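Local coordinates for protein glucose-resistance amylase regulator (Weissella paramesenteroides ATCC 33313, PDB 4RK6) that probably regulates transcription by binding DNA, as a LacI-family repressor, and holds glucose in the cleft between the two lobes of its sugar-binding region, at residues A[94-99]-A[245-250]; A[203-208]-A[213-218]; A[54-59]-A[82-87]; A[118-123]-A[274-279]. All blocks are in the same frame, centred on the assembly; numbering follows the deposited sequence.

Contact 1 (A[94-99]-A[245-250]); sequences SLTALL and PEIGRI. With GLC (alpha-D-glucopyranose), chain C.
The packing of L95 and T96 against I247 and G248 is a buried strand-to-helix contact in the periplasmic-binding-protein-like fold of the LacI family, made where strand 91-95 runs out into the sugar cleft and helix 244-257 lies against its end. It is thin and wholly apolar between the segments, burying 142 Å² in all. The leucine and isoleucine run antiparallel alongside one another, and CG of L95 comes 4.1 Å from CG2 of I247, the short branch of the isoleucine. Farther along the helix, CD2 of L95 reaches CA of G248 at 4.3 Å; with no side chain there, the methyl meets helix backbone directly. Branched aliphatic residues suit this buried layer, which I28 of helix 24-39 and I270 of strand 267-275 extend.

T96 turns the strand end into a binding site. Its backbone adopts a left-handed conformation (phi 74°), and its two branches serve different partners. CG2 of T96 touches CD1 of I247 at 4.3 Å, so the methyl belongs to the apolar layer, whereas the hydroxyl serves the glucose. The turn that follows the strand is stitched by S94, whose OG donates to O of A97 at 2.6 Å. Other groups that bind the sugar include T22, R145, D225 and Q242. A chi1 of 81° tucks OG1 of T96 back over its own backbone, where it donates to the carbonyl O of L95 at 2.6 Å. In turn, O2 of the glucose donates to OG1 of T96 at 2.8 Å.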
loop_
_atom_site.group_PDB
_atom_site.type_symbol
_atom_site.label_atom_id
_atom_site.label_comp_id
_atom_site.label_asym_id
_atom_site.label_seq_id
_atom_site.Cartn_x
_atom_site.Cartn_y
_atom_site.Cartn_z
ATOM N N SER A 94 7.683 3.177 -20.794
ATOM C CA SER A 94 7.228 2.129 -19.866
ATOM C C SER A 94 8.225 1.893 -18.733
ATOM O O SER A 94 9.438 2.056 -18.893
ATOM C CB SER A 94 6.869 0.832 -20.600
ATOM O OG SER A 94 7.982 0.246 -21.225
ATOM N N LEU A 95 7.679 1.538 -17.572
ATOM C CA LEU A 95 8.430 1.424 -16.333
ATOM C C LEU A 95 8.257 0.038 -15.723
ATOM O O LEU A 95 7.140 -0.427 -15.546
ATOM C CB LEU A 95 7.973 2.498 -15.349
ATOM C CG LEU A 95 8.497 3.931 -15.590
ATOM C CD1 LEU A 95 8.101 4.528 -16.908
ATOM C CD2 LEU A 95 7.981 4.819 -14.468
ATOM N N THR A 96 9.383 -0.614 -15.455
ATOM C CA THR A 96 9.472 -1.968 -14.877
ATOM C C THR A 96 9.114 -3.058 -15.883
ATOM O O THR A 96 9.091 -4.233 -15.556
ATOM C CB THR A 96 8.659 -2.140 -13.563
ATOM O OG1 THR A 96 7.273 -2.365 -13.856
ATOM C CG2 THR A 96 8.829 -0.948 -12.651
ATOM N N ALA A 97 8.916 -2.666 -17.131
ATOM C CA ALA A 97 8.454 -3.576 -18.151
ATOM C C ALA A 97 8.739 -2.964 -19.507
ATOM O O ALA A 97 8.675 -1.754 -19.671
ATOM C CB ALA A 97 6.958 -3.819 -17.982
ATOM N N LEU A 98 9.006 -3.822 -20.480
ATOM C CA LEU A 98 9.276 -3.397 -21.824
ATOM C C LEU A 98 8.004 -3.694 -22.634
ATOM O O LEU A 98 7.810 -4.801 -23.113
ATOM C CB LEU A 98 10.521 -4.138 -22.332
ATOM C CG LEU A 98 11.635 -4.304 -21.261
ATOM C CD1 LEU A 98 12.448 -5.585 -21.418
ATOM C CD2 LEU A 98 12.552 -3.088 -21.199
ATOM N N LEU A 99 7.126 -2.698 -22.723
ATOM C CA LEU A 99 5.790 -2.862 -23.305
ATOM C C LEU A 99 5.794 -2.974 -24.823
ATOM O O LEU A 99 5.025 -3.730 -25.387
ATOM C CB LEU A 99 4.874 -1.701 -22.915
ATOM C CG LEU A 99 4.362 -1.754 -21.482
ATOM C CD1 LEU A 99 3.460 -0.564 -21.223
ATOM C CD2 LEU A 99 3.618 -3.058 -21.218
ATOM N N PRO A 245 12.008 4.424 -6.781
ATOM C CA PRO A 245 12.037 5.862 -7.016
ATOM C C PRO A 245 13.032 6.234 -8.110
ATOM O O PRO A 245 12.707 7.136 -8.891
ATOM C CB PRO A 245 12.425 6.461 -5.649
ATOM C CG PRO A 245 12.113 5.367 -4.655
ATOM C CD PRO A 245 12.357 4.073 -5.391
ATOM N N GLU A 246 14.169 5.550 -8.196
ATOM C CA GLU A 246 15.149 5.847 -9.248
ATOM C C GLU A 246 14.554 5.524 -10.627
ATOM O O GLU A 246 14.703 6.298 -11.579
ATOM C CB GLU A 246 16.454 5.128 -9.016
ATOM C CG GLU A 246 17.499 5.400 -10.082
ATOM C CD GLU A 246 18.061 6.810 -10.063
ATOM O OE1 GLU A 246 17.653 7.659 -9.226
ATOM O OE2 GLU A 246 18.952 7.051 -10.905
ATOM N N ILE A 247 13.831 4.409 -10.726
ATOM C CA ILE A 247 13.113 4.108 -11.979
ATOM C C ILE A 247 12.218 5.270 -12.399
ATOM O O ILE A 247 12.235 5.680 -13.553
ATOM C CB ILE A 247 12.335 2.770 -11.873
ATOM C CG1 ILE A 247 13.318 1.615 -11.741
ATOM C CG2 ILE A 247 11.408 2.579 -13.071
ATOM C CD1 ILE A 247 12.692 0.319 -11.231
ATOM N N GLY A 248 11.451 5.819 -11.460
ATOM C CA GLY A 248 10.587 6.952 -11.738
ATOM C C GLY A 248 11.384 8.189 -12.142
ATOM O O GLY A 248 11.071 8.836 -13.139
ATOM N N ARG A 249 12.427 8.524 -11.382
ATOM C CA ARG A 249 13.220 9.719 -11.718
ATOM C C ARG A 249 13.843 9.632 -13.119
ATOM O O ARG A 249 13.816 10.606 -13.890
ATOM C CB ARG A 249 14.346 9.934 -10.697
ATOM C CG ARG A 249 13.875 10.386 -9.329
ATOM C CD ARG A 249 15.054 10.861 -8.482
ATOM N NE ARG A 249 15.907 9.756 -8.055
ATOM C CZ ARG A 249 15.706 9.007 -6.961
ATOM N NH1 ARG A 249 14.687 9.247 -6.134
ATOM N NH2 ARG A 249 16.549 8.033 -6.681
ATOM N N ILE A 250 14.404 8.477 -13.442
ATOM C CA ILE A 250 15.107 8.273 -14.712
ATOM C C ILE A 250 14.126 8.266 -15.884
ATOM O O ILE A 250 14.413 8.837 -16.948
ATOM C CB ILE A 250 15.984 7.015 -14.640
ATOM C CG1 ILE A 250 17.112 7.220 -13.602
ATOM C CG2 ILE A 250 16.591 6.642 -15.984
ATOM C CD1 ILE A 250 18.100 8.329 -13.911
HETATM C C1 GLC C . 5.211 -5.691 -11.379
HETATM C C2 GLC C . 6.596 -5.120 -11.682
HETATM C C3 GLC C . 7.723 -5.943 -11.092
HETATM C C4 GLC C . 7.405 -6.279 -9.633
HETATM C C5 GLC C . 6.103 -7.083 -9.609
HETATM C C6 GLC C . 5.688 -7.448 -8.186
HETATM O O1 GLC C . 4.980 -6.686 -12.300
HETATM O O2 GLC C . 6.814 -5.049 -13.090
HETATM O O3 GLC C . 8.884 -5.125 -11.184
HETATM O O4 GLC C . 8.473 -6.972 -9.060
HETATM O O5 GLC C . 5.045 -6.314 -10.118
HETATM O O6 GLC C . 5.459 -6.308 -7.419
#

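Contact 2 (A[203-208]-A[213-218]); sequences GLINAM and KTVPED
The chain doubles back after helix 198-210, bringing CA of K213 to 4.9 Å from CA of M208, and the amide N of K213 donates to O of M208 at 2.9 Å. M208, deposited as selenomethionine, carries most of the side-chain contact. Its chain bends at both chi2 and chi3, which curls CE of M208 round so that it touches both CB of D218 at 3.7 Å and CD of K213 at 3.5 Å, the latter tighter than ordinary carbon contact. A long, flexible, apolar side chain can follow the irregular backbone of the loop. The lysine lends only its aliphatic part, since its chain leads away from the helix. This loop completes a beta-alpha-beta crossover, linking helix 198-210 to strand 220-223, which is parallel to strand 192-195 before the helix. V215 points toward the helix just ahead of the cis peptide bond to P216; its CG2 meets CG of M208 at 3.9 Å and also lies near CG1 of I205, the valine standing across both helix side chains, and I221 of the strand touches both V215 and I205. Within the loop, N of T214 donates to the anti lone pair of OD2 of D218 at 2.9 Å, while a water accepts from N of V215 and gives a weak bond to O of I205.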
loop_
_atom_site.group_PDB
_atom_site.type_symbol
_atom_site.label_atom_id
_atom_site.label_comp_id
_atom_site.label_asym_id
_atom_site.label_seq_id
_atom_site.Cartn_x
_atom_site.Cartn_y
_atom_site.Cartn_z
ATOM N N GLY A 203 3.015 -14.459 2.732
ATOM C CA GLY A 203 2.039 -15.570 2.685
ATOM C C GLY A 203 2.692 -16.883 3.016
ATOM O O GLY A 203 2.156 -17.679 3.770
ATOM N N LEU A 204 3.866 -17.101 2.442
ATOM C CA LEU A 204 4.649 -18.296 2.723
ATOM C C LEU A 204 5.039 -18.394 4.206
ATOM O O LEU A 204 4.910 -19.462 4.832
ATOM C CB LEU A 204 5.919 -18.276 1.890
ATOM C CG LEU A 204 5.727 -18.593 0.401
ATOM C CD1 LEU A 204 6.952 -18.137 -0.369
ATOM C CD2 LEU A 204 5.525 -20.079 0.219
ATOM N N ILE A 205 5.513 -17.287 4.781
ATOM C CA ILE A 205 5.878 -17.275 6.195
ATOM C C ILE A 205 4.682 -17.679 7.062
ATOM O O ILE A 205 4.798 -18.538 7.955
ATOM C CB ILE A 205 6.384 -15.888 6.624
ATOM C CG1 ILE A 205 7.801 -15.662 6.098
ATOM C CG2 ILE A 205 6.324 -15.747 8.147
ATOM C CD1 ILE A 205 8.300 -14.261 6.376
ATOM N N ASN A 206 3.535 -17.076 6.793
ATOM C CA ASN A 206 2.359 -17.355 7.605
ATOM C C ASN A 206 1.850 -18.776 7.424
ATOM O O ASN A 206 1.391 -19.371 8.395
ATOM C CB ASN A 206 1.247 -16.324 7.367
ATOM C CG ASN A 206 1.513 -15.029 8.098
ATOM O OD1 ASN A 206 2.483 -14.922 8.834
ATOM N ND2 ASN A 206 0.660 -14.051 7.915
ATOM N N ALA A 207 1.906 -19.306 6.200
ATOM C CA ALA A 207 1.426 -20.672 5.973
ATOM C C ALA A 207 2.291 -21.620 6.777
ATOM O O ALA A 207 1.787 -22.547 7.427
ATOM C CB ALA A 207 1.453 -21.032 4.499
HETATM N N MSE A 208 3.603 -21.380 6.770
HETATM C CA MSE A 208 4.504 -22.262 7.536
HETATM C C MSE A 208 4.201 -22.162 9.010
HETATM O O MSE A 208 4.033 -23.208 9.694
HETATM C CB MSE A 208 5.991 -21.982 7.278
HETATM C CG MSE A 208 6.436 -22.105 5.815
HETATM SE SE MSE A 208 5.963 -23.822 4.925
HETATM C CE MSE A 208 7.344 -24.833 5.870
ATOM N N LYS A 213 5.446 -24.978 11.528
ATOM C CA LYS A 213 6.775 -24.915 10.947
ATOM C C LYS A 213 7.303 -23.503 11.078
ATOM O O LYS A 213 6.589 -22.609 11.531
ATOM C CB LYS A 213 6.728 -25.390 9.498
ATOM C CG LYS A 213 6.335 -26.881 9.377
ATOM C CD LYS A 213 6.629 -27.491 8.019
ATOM C CE LYS A 213 6.353 -28.999 7.996
ATOM N NZ LYS A 213 7.352 -29.796 8.761
ATOM N N THR A 214 8.574 -23.315 10.727
ATOM C CA THR A 214 9.217 -22.031 10.868
ATOM C C THR A 214 10.139 -21.772 9.695
ATOM O O THR A 214 10.852 -22.668 9.263
ATOM C CB THR A 214 10.051 -21.997 12.166
ATOM O OG1 THR A 214 9.213 -22.381 13.268
ATOM C CG2 THR A 214 10.616 -20.603 12.423
ATOM N N VAL A 215 10.105 -20.539 9.198
ATOM C CA VAL A 215 11.068 -20.050 8.203
ATOM C C VAL A 215 12.211 -19.437 8.985
ATOM O O VAL A 215 11.941 -18.660 9.908
ATOM C CB VAL A 215 10.391 -18.961 7.334
ATOM C CG1 VAL A 215 11.390 -18.262 6.429
ATOM C CG2 VAL A 215 9.256 -19.553 6.513
ATOM N N PRO A 216 13.471 -19.737 8.666
ATOM C CA PRO A 216 13.918 -20.507 7.481
ATOM C C PRO A 216 14.177 -22.007 7.698
ATOM O O PRO A 216 14.482 -22.705 6.736
ATOM C CB PRO A 216 15.239 -19.837 7.126
ATOM C CG PRO A 216 15.768 -19.382 8.445
ATOM C CD PRO A 216 14.560 -18.912 9.225
ATOM N N GLU A 217 14.033 -22.488 8.928
ATOM C CA GLU A 217 14.386 -23.886 9.265
ATOM C C GLU A 217 13.716 -24.849 8.300
ATOM O O GLU A 217 14.331 -25.809 7.850
ATOM C CB GLU A 217 13.956 -24.237 10.708
ATOM C CG GLU A 217 14.833 -23.668 11.820
ATOM C CD GLU A 217 14.929 -22.147 11.823
ATOM O OE1 GLU A 217 16.069 -21.639 11.889
ATOM O OE2 GLU A 217 13.881 -21.453 11.745
ATOM N N ASP A 218 12.440 -24.598 7.995
ATOM C CA ASP A 218 11.632 -25.519 7.196
ATOM C C ASP A 218 11.420 -25.079 5.759
ATOM O O ASP A 218 10.839 -25.817 4.973
ATOM C CB ASP A 218 10.289 -25.732 7.883
ATOM C CG ASP A 218 10.443 -26.344 9.271
ATOM O OD1 ASP A 218 11.166 -27.357 9.385
ATOM O OD2 ASP A 218 9.871 -25.811 10.242
HETATM O O HOH W 1 7.664 -18.815 9.793
#

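Contact 3 (A[54-59]-A[82-87]); sequences HQYQVF and IDKLLE
F59 lays one ring face against the alkyl chain of K84, while the edge of the same ring meets L85. The contact joins two helices of successive parallel crossovers in a Rossmann-like lobe: helix 52-64 leads into strand 69-72, and helix 79-87 leads from it to strand 91-95. Their short segments run nearly parallel, at 16°, with axes 11.6 Å apart. That spacing is wide, and large side chains are needed to bridge it. F59 does so with CG anti to its backbone N (chi1 162°), sending the ring across toward the other helix. CB of K84 approaches CZ of F59 at 3.7 Å and CD lies over the ring, the two side chains set crosswise. L85 meets the ring at its edge instead: its CG lies in the ring plane, and CD2 of L85 is 3.7 Å from CE1 of F59. The leucine is buried, resting also on V70, M72 and V92 of the underlying strands, which suits an aliphatic residue, whereas the partly exposed lysine covers one face of the phenylalanine with its methylenes, as a long chain ending in a charge can do near solvent. Y56, one helical turn before F59, adds an edge contact: its CE1 stands 4.1 Å from CE of K84.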
loop_
_atom_site.group_PDB
_atom_site.type_symbol
_atom_site.label_atom_id
_atom_site.label_comp_id
_atom_site.label_asym_id
_atom_site.label_seq_id
_atom_site.Cartn_x
_atom_site.Cartn_y
_atom_site.Cartn_z
ATOM N N HIS A 54 -13.568 1.158 -20.916
ATOM C CA HIS A 54 -13.096 2.075 -19.879
ATOM C C HIS A 54 -11.700 2.561 -20.239
ATOM O O HIS A 54 -11.361 3.718 -20.003
ATOM C CB HIS A 54 -13.060 1.391 -18.520
ATOM C CG HIS A 54 -14.398 0.912 -18.050
ATOM N ND1 HIS A 54 -14.548 -0.138 -17.168
ATOM C CD2 HIS A 54 -15.651 1.327 -18.358
ATOM C CE1 HIS A 54 -15.835 -0.345 -16.946
ATOM N NE2 HIS A 54 -16.525 0.530 -17.657
ATOM N N GLN A 55 -10.898 1.669 -20.820
ATOM C CA GLN A 55 -9.555 2.023 -21.268
ATOM C C GLN A 55 -9.598 3.167 -22.269
ATOM O O GLN A 55 -8.791 4.106 -22.198
ATOM C CB GLN A 55 -8.843 0.799 -21.845
ATOM C CG GLN A 55 -8.519 -0.270 -20.810
ATOM C CD GLN A 55 -7.926 -1.524 -21.426
ATOM O OE1 GLN A 55 -7.961 -1.699 -22.649
ATOM N NE2 GLN A 55 -7.387 -2.411 -20.584
ATOM N N TYR A 56 -10.554 3.131 -23.190
ATOM C CA TYR A 56 -10.654 4.186 -24.182
ATOM C C TYR A 56 -11.011 5.542 -23.548
ATOM O O TYR A 56 -10.512 6.565 -23.983
ATOM C CB TYR A 56 -11.615 3.826 -25.328
ATOM C CG TYR A 56 -11.538 4.843 -26.446
ATOM C CD1 TYR A 56 -10.443 4.878 -27.307
ATOM C CD2 TYR A 56 -12.535 5.804 -26.615
ATOM C CE1 TYR A 56 -10.352 5.823 -28.316
ATOM C CE2 TYR A 56 -12.452 6.752 -27.622
ATOM C CZ TYR A 56 -11.359 6.759 -28.467
ATOM O OH TYR A 56 -11.275 7.698 -29.468
ATOM N N GLN A 57 -11.857 5.533 -22.517
ATOM C CA GLN A 57 -12.195 6.765 -21.774
ATOM C C GLN A 57 -10.961 7.364 -21.108
ATOM O O GLN A 57 -10.744 8.576 -21.180
ATOM C CB GLN A 57 -13.288 6.513 -20.715
ATOM C CG GLN A 57 -14.623 6.019 -21.264
ATOM C CD GLN A 57 -15.175 6.898 -22.376
ATOM O OE1 GLN A 57 -15.256 8.117 -22.231
ATOM N NE2 GLN A 57 -15.555 6.283 -23.493
ATOM N N VAL A 58 -10.157 6.512 -20.473
ATOM C CA VAL A 58 -8.879 6.921 -19.887
ATOM C C VAL A 58 -8.001 7.588 -20.935
ATOM O O VAL A 58 -7.392 8.621 -20.679
ATOM C CB VAL A 58 -8.116 5.720 -19.282
ATOM C CG1 VAL A 58 -6.676 6.093 -18.924
ATOM C CG2 VAL A 58 -8.838 5.194 -18.059
ATOM N N PHE A 59 -7.929 6.992 -22.119
ATOM C CA PHE A 59 -7.157 7.578 -23.187
ATOM C C PHE A 59 -7.699 8.958 -23.565
ATOM O O PHE A 59 -6.931 9.903 -23.739
ATOM C CB PHE A 59 -7.128 6.665 -24.426
ATOM C CG PHE A 59 -6.735 7.381 -25.664
ATOM C CD1 PHE A 59 -5.407 7.685 -25.903
ATOM C CD2 PHE A 59 -7.686 7.769 -26.603
ATOM C CE1 PHE A 59 -5.038 8.375 -27.040
ATOM C CE2 PHE A 59 -7.318 8.466 -27.741
ATOM C CZ PHE A 59 -5.989 8.767 -27.963
ATOM N N ILE A 82 -0.949 2.782 -26.962
ATOM C CA ILE A 82 0.431 3.203 -27.195
ATOM C C ILE A 82 0.496 3.874 -28.559
ATOM O O ILE A 82 0.953 5.010 -28.678
ATOM C CB ILE A 82 1.413 2.016 -27.124
ATOM C CG1 ILE A 82 1.481 1.462 -25.699
ATOM C CG2 ILE A 82 2.806 2.439 -27.593
ATOM C CD1 ILE A 82 2.101 0.082 -25.606
ATOM N N ASP A 83 -0.004 3.193 -29.588
ATOM C CA ASP A 83 -0.055 3.782 -30.923
ATOM C C ASP A 83 -0.805 5.113 -30.985
ATOM O O ASP A 83 -0.282 6.066 -31.529
ATOM C CB ASP A 83 -0.649 2.815 -31.955
ATOM C CG ASP A 83 0.312 1.705 -32.339
ATOM O OD1 ASP A 83 1.451 2.022 -32.775
ATOM O OD2 ASP A 83 -0.080 0.513 -32.213
ATOM N N LYS A 84 -2.018 5.186 -30.437
ATOM C CA LYS A 84 -2.779 6.435 -30.501
ATOM C C LYS A 84 -2.050 7.593 -29.797
ATOM O O LYS A 84 -2.044 8.728 -30.289
ATOM C CB LYS A 84 -4.201 6.248 -29.947
ATOM C CG LYS A 84 -5.141 5.542 -30.935
ATOM C CD LYS A 84 -6.548 5.440 -30.354
ATOM C CE LYS A 84 -7.634 5.375 -31.416
ATOM N NZ LYS A 84 -7.657 6.590 -32.273
ATOM N N LEU A 85 -1.392 7.307 -28.691
ATOM C CA LEU A 85 -0.657 8.369 -27.976
ATOM C C LEU A 85 0.544 8.821 -28.780
ATOM O O LEU A 85 0.731 10.012 -29.013
ATOM C CB LEU A 85 -0.234 7.918 -26.572
ATOM C CG LEU A 85 -1.403 7.712 -25.608
ATOM C CD1 LEU A 85 -0.934 6.883 -24.438
ATOM C CD2 LEU A 85 -1.989 9.031 -25.130
ATOM N N LEU A 86 1.334 7.875 -29.280
ATOM C CA LEU A 86 2.482 8.240 -30.103
ATOM C C LEU A 86 2.056 9.049 -31.322
ATOM O O LEU A 86 2.738 9.982 -31.721
ATOM C CB LEU A 86 3.244 6.998 -30.549
ATOM C CG LEU A 86 3.970 6.166 -29.491
ATOM C CD1 LEU A 86 4.456 4.860 -30.109
ATOM C CD2 LEU A 86 5.151 6.923 -28.894
ATOM N N GLU A 87 0.911 8.685 -31.894
ATOM C CA GLU A 87 0.397 9.344 -33.089
ATOM C C GLU A 87 -0.130 10.750 -32.795
ATOM O O GLU A 87 -0.300 11.537 -33.718
ATOM C CB GLU A 87 -0.657 8.463 -33.760
ATOM C CG GLU A 87 -0.061 7.161 -34.293
ATOM C CD GLU A 87 -1.087 6.134 -34.716
ATOM O OE1 GLU A 87 -2.282 6.496 -34.841
ATOM O OE2 GLU A 87 -0.696 4.967 -34.915
#

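Contact 4 (A[118-123]-A[274-279]); sequences VDYLID and LIQRDS
Y120 spans this surface contact with both parts of its side chain: the aliphatic root packs on L274 and the phenol oxygen reaches Q276. It joins helix 110-123 to the end of strand 267-275 and the loop beyond it, in the lobe whose sheet includes strands 192-195 and 220-223 of the periplasmic-binding-protein-like fold. The apolar part is a single close approach, CD1 of L274 to CB of Y120 at 3.9 Å, with the same methyl lying obliquely to the ring. A leucine suits the strand end because its branched apolar chain can pack on T238 of the neighbouring strand and on the tyrosine at once.

Polar groups come near at the outer end but form no hydrogen bond. A chi1 of 174° swings the tyrosine ring away from its helix backbone and across the gap, and OH of Y120 lies against CG of Q276 at 3.7 Å. The glutamine, an extended chain, runs perpendicular to it, with amide and ring planes only 6° apart. OE1 of Q276 remains 4.2 Å from OH of Y120.

With no hydrogen bond or salt bridge between the segments, and only 137 Å² buried, the contact depends on van der Waals packing, and its polar groups, which suit the protein surface, add little directional restraint.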
loop_
_atom_site.group_PDB
_atom_site.type_symbol
_atom_site.label_atom_id
_atom_site.label_comp_id
_atom_site.label_asym_id
_atom_site.label_seq_id
_atom_site.Cartn_x
_atom_site.Cartn_y
_atom_site.Cartn_z
ATOM N N VAL A 118 19.138 -17.011 -7.634
ATOM C CA VAL A 118 19.435 -18.416 -7.836
ATOM C C VAL A 118 20.888 -18.683 -7.467
ATOM O O VAL A 118 21.193 -19.652 -6.788
ATOM C CB VAL A 118 19.146 -18.811 -9.299
ATOM C CG1 VAL A 118 19.736 -20.179 -9.615
ATOM C CG2 VAL A 118 17.667 -18.800 -9.571
ATOM N N ASP A 119 21.792 -17.800 -7.884
ATOM C CA ASP A 119 23.203 -17.964 -7.540
ATOM C C ASP A 119 23.444 -18.018 -6.020
ATOM O O ASP A 119 24.183 -18.862 -5.506
ATOM C CB ASP A 119 24.027 -16.843 -8.158
ATOM C CG ASP A 119 25.456 -17.247 -8.375
ATOM O OD1 ASP A 119 25.706 -18.224 -9.112
ATOM O OD2 ASP A 119 26.329 -16.598 -7.786
ATOM N N TYR A 120 22.796 -17.104 -5.314
ATOM C CA TYR A 120 22.876 -17.047 -3.865
ATOM C C TYR A 120 22.297 -18.297 -3.221
ATOM O O TYR A 120 22.912 -18.892 -2.336
ATOM C CB TYR A 120 22.146 -15.787 -3.349
ATOM C CG TYR A 120 22.057 -15.725 -1.866
ATOM C CD1 TYR A 120 23.204 -15.674 -1.090
ATOM C CD2 TYR A 120 20.834 -15.731 -1.229
ATOM C CE1 TYR A 120 23.132 -15.620 0.298
ATOM C CE2 TYR A 120 20.751 -15.680 0.149
ATOM C CZ TYR A 120 21.878 -15.629 0.907
ATOM O OH TYR A 120 21.740 -15.577 2.277
ATOM N N LEU A 121 21.108 -18.709 -3.642
ATOM C CA LEU A 121 20.489 -19.874 -3.026
ATOM C C LEU A 121 21.315 -21.148 -3.247
ATOM O O LEU A 121 21.455 -21.950 -2.335
ATOM C CB LEU A 121 19.066 -20.082 -3.537
ATOM C CG LEU A 121 18.040 -19.070 -2.982
ATOM C CD1 LEU A 121 16.681 -19.262 -3.629
ATOM C CD2 LEU A 121 17.921 -19.158 -1.482
ATOM N N ILE A 122 21.868 -21.305 -4.443
ATOM C CA ILE A 122 22.738 -22.456 -4.741
ATOM C C ILE A 122 24.039 -22.385 -3.923
ATOM O O ILE A 122 24.500 -23.393 -3.389
ATOM C CB ILE A 122 23.018 -22.560 -6.257
ATOM C CG1 ILE A 122 21.725 -22.990 -6.971
ATOM C CG2 ILE A 122 24.177 -23.516 -6.564
ATOM C CD1 ILE A 122 21.830 -22.861 -8.472
ATOM N N ASP A 123 24.619 -21.200 -3.806
ATOM C CA ASP A 123 25.787 -20.981 -2.924
ATOM C C ASP A 123 25.479 -21.357 -1.458
ATOM O O ASP A 123 26.354 -21.815 -0.730
ATOM C CB ASP A 123 26.257 -19.524 -2.986
ATOM C CG ASP A 123 27.047 -19.189 -4.249
ATOM O OD1 ASP A 123 27.343 -20.094 -5.046
ATOM O OD2 ASP A 123 27.361 -17.998 -4.444
ATOM N N LEU A 274 20.852 -7.413 -3.529
ATOM C CA LEU A 274 20.270 -8.496 -2.769
ATOM C C LEU A 274 20.584 -8.198 -1.312
ATOM O O LEU A 274 21.747 -8.110 -0.926
ATOM C CB LEU A 274 20.852 -9.820 -3.248
ATOM C CG LEU A 274 20.094 -11.051 -2.760
ATOM C CD1 LEU A 274 20.427 -12.262 -3.630
ATOM C CD2 LEU A 274 20.402 -11.355 -1.300
ATOM N N ILE A 275 19.541 -7.939 -0.528
ATOM C CA ILE A 275 19.685 -7.639 0.863
ATOM C C ILE A 275 19.422 -8.869 1.693
ATOM O O ILE A 275 18.310 -9.423 1.715
ATOM C CB ILE A 275 18.725 -6.520 1.295
ATOM C CG1 ILE A 275 18.965 -5.275 0.454
ATOM C CG2 ILE A 275 18.905 -6.229 2.780
ATOM C CD1 ILE A 275 18.036 -4.141 0.774
ATOM N N GLN A 276 20.458 -9.298 2.389
ATOM C CA GLN A 276 20.397 -10.509 3.178
ATOM C C GLN A 276 19.869 -10.164 4.540
ATOM O O GLN A 276 20.414 -9.286 5.203
ATOM C CB GLN A 276 21.807 -11.080 3.258
ATOM C CG GLN A 276 21.970 -12.336 4.033
ATOM C CD GLN A 276 23.407 -12.469 4.391
ATOM O OE1 GLN A 276 24.262 -12.498 3.501
ATOM N NE2 GLN A 276 23.699 -12.473 5.685
ATOM N N ARG A 277 18.775 -10.824 4.916
ATOM C CA ARG A 277 18.161 -10.642 6.226
ATOM C C ARG A 277 18.082 -12.010 6.917
ATOM O O ARG A 277 19.103 -12.636 7.078
ATOM C CB ARG A 277 16.817 -9.926 6.107
ATOM C CG ARG A 277 16.945 -8.565 5.437
ATOM C CD ARG A 277 15.855 -7.631 5.889
ATOM N NE ARG A 277 15.979 -6.283 5.343
ATOM C CZ ARG A 277 15.225 -5.793 4.377
ATOM N NH1 ARG A 277 14.314 -6.549 3.782
ATOM N NH2 ARG A 277 15.391 -4.537 4.004
ATOM N N ASP A 278 16.900 -12.478 7.309
ATOM C CA ASP A 278 16.779 -13.608 8.239
ATOM C C ASP A 278 16.004 -14.818 7.714
ATOM O O ASP A 278 15.710 -15.742 8.463
ATOM C CB ASP A 278 16.153 -13.108 9.551
ATOM C CG ASP A 278 17.025 -12.086 10.251
ATOM O OD1 ASP A 278 18.253 -12.263 10.270
ATOM O OD2 ASP A 278 16.491 -11.103 10.779
ATOM N N SER A 279 15.730 -14.856 6.420
ATOM C CA SER A 279 14.843 -15.880 5.878
ATOM C C SER A 279 15.517 -16.944 5.023
ATOM O O SER A 279 14.821 -17.690 4.336
ATOM C CB SER A 279 13.696 -15.222 5.086
ATOM O OG SER A 279 14.168 -14.555 3.934
#

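How the contacts relate
Contacts 1 and 2 are buried, contact 3 is partly so, and contact 4 lies at the surface. Contacts 1 and 3 occupy one lobe and meet where L99 CB touches I82 CD1, helix 79-87 being followed directly by strand 91-95. Contacts 2 and 4 share the other lobe, V215 and P216 packing on D278 and S279. Strand 267-275, whose end enters contact 4, also lies beside the helix of contact 1. Across their segments, contacts 1, 3 and 4 lack hydrogen bonds; contact 2 alone adds a backbone one, combined with apolar packing centred on M208. Aliphatic packing prevails at contact 1, where glucose binds, while aromatic rings carry contacts 3 and 4 nearer the outside.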